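Putative aminopeptidase (Leishmania major, PDB 5NTH) probably acts as a manganese-dependent M17 metalloaminopeptidase that removes amino acids from the N-termini of peptides. Local coordinates at residues Gly493-Val496 against Glu497-Ser501. Sequence-based numbering, arbitrary orientation.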
# COMPACT_ATOMS: atom_id res chain seq x y z
N GLY A 493 18.03 -21.72 2.61
CA GLY A 493 19.01 -22.77 2.87
C GLY A 493 19.85 -23.14 1.67
O GLY A 493 21.06 -23.32 1.79
N TYR A 494 19.20 -23.26 0.52
CA TYR A 494 19.86 -23.59 -0.75
C TYR A 494 20.93 -22.58 -1.14
O TYR A 494 21.99 -22.94 -1.62
CB TYR A 494 18.81 -23.69 -1.88
CG TYR A 494 19.40 -23.79 -3.26
CD1 TYR A 494 19.83 -25.01 -3.78
CD2 TYR A 494 19.54 -22.64 -4.06
CE1 TYR A 494 20.38 -25.09 -5.05
CE2 TYR A 494 20.09 -22.70 -5.32
CZ TYR A 494 20.51 -23.92 -5.82
OH TYR A 494 21.06 -23.97 -7.07
N PHE A 495 20.65 -21.32 -0.90
CA PHE A 495 21.62 -20.31 -1.19
C PHE A 495 22.87 -20.65 -0.43
O PHE A 495 23.91 -20.76 -1.00
CB PHE A 495 21.15 -18.91 -0.82
CG PHE A 495 22.16 -17.87 -1.14
CD1 PHE A 495 23.20 -17.58 -0.27
CD2 PHE A 495 22.12 -17.22 -2.37
CE1 PHE A 495 24.17 -16.63 -0.59
CE2 PHE A 495 23.08 -16.26 -2.69
CZ PHE A 495 24.11 -15.97 -1.80
N VAL A 496 22.74 -20.86 0.88
CA VAL A 496 23.90 -21.14 1.75
C VAL A 496 24.56 -22.46 1.38
O VAL A 496 25.77 -22.59 1.40
CB VAL A 496 23.52 -21.24 3.23
CG1 VAL A 496 24.77 -21.25 4.09
CG2 VAL A 496 22.65 -20.06 3.67
N GLU A 497 23.76 -23.45 1.05
CA GLU A 497 24.33 -24.72 0.66
C GLU A 497 25.34 -24.59 -0.50
O GLU A 497 26.35 -25.30 -0.52
CB GLU A 497 23.24 -25.67 0.25
CG GLU A 497 23.70 -27.11 0.18
CD GLU A 497 22.58 -28.03 -0.23
OE1 GLU A 497 21.54 -27.52 -0.70
OE2 GLU A 497 22.73 -29.27 -0.08
N GLN A 498 25.12 -23.67 -1.43
CA GLN A 498 25.99 -23.61 -2.59
C GLN A 498 27.39 -23.18 -2.26
O GLN A 498 28.26 -23.32 -3.09
CB GLN A 498 25.44 -22.68 -3.65
CG GLN A 498 24.03 -22.96 -4.11
CD GLN A 498 23.75 -24.44 -4.28
OE1 GLN A 498 23.10 -25.05 -3.42
NE2 GLN A 498 24.23 -25.02 -5.36
N HIS A 499 27.63 -22.64 -1.07
CA HIS A 499 28.95 -22.08 -0.73
C HIS A 499 29.79 -23.02 0.10
O HIS A 499 30.87 -22.66 0.55
CB HIS A 499 28.78 -20.66 -0.14
CG HIS A 499 28.10 -19.73 -1.12
ND1 HIS A 499 28.76 -19.18 -2.19
CD2 HIS A 499 26.79 -19.40 -1.27
CE1 HIS A 499 27.89 -18.50 -2.93
NE2 HIS A 499 26.69 -18.62 -2.40
N LEU A 500 29.30 -24.25 0.26
CA LEU A 500 30.05 -25.27 0.98
C LEU A 500 31.18 -25.69 0.09
O LEU A 500 30.95 -26.09 -1.05
CB LEU A 500 29.23 -26.51 1.31
CG LEU A 500 27.92 -26.30 2.06
CD1 LEU A 500 27.06 -27.54 1.93
CD2 LEU A 500 28.15 -25.94 3.51
N SER A 501 32.39 -25.62 0.61
CA SER A 501 33.54 -26.19 -0.03
C SER A 501 33.28 -27.61 -0.55
O SER A 501 32.61 -28.41 0.09
CB SER A 501 34.72 -26.22 0.93
OG SER A 501 35.68 -27.13 0.45
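Glu497 N bonds Gly493 O at 2.8 Å, an i+4 bond near the end of helix 488-497. Its extended side chain, CG anti to the backbone N (chi1 -164°), carries the carboxylate off to the hydroxyls of Tyr435 and Tyr461. Gln498 N is bifurcated, keeping the i+4 bond to Tyr494 O and adding an i+3 bond to Phe495 O, both 3.2 Å and both bent. The side chain folds back at chi2, laying Gln498 CG over the face of the Tyr494 ring in a CH-pi contact, 4.2 Å from the ring centroid, with the amide stacked on the same ring at 22° between planes. His499 N reaches Val496 O at 3.1 Å. Its imidazole meets the Phe495 ring obliquely, His499 NE2 over the phenyl face and 3.7 Å from Phe495 CE1, while His499 ND1 is hydrogen-bonded to Ser378 OG. The side chain of Phe495 lies about 11 Å from bound actinonin. Leu500 N then bonds Glu497 O in the type I turn from Glu497 to Leu500, and its side chain packs with Val496 against Val399 and Phe508. The helix's last carbonyls thus pass from i+4 to i+3 donors as it gives way to the turn, while aromatic faces take the amide and imidazole, and the polar ends of Glu497 and His499 are satisfied by protein hydroxyls outside the turn.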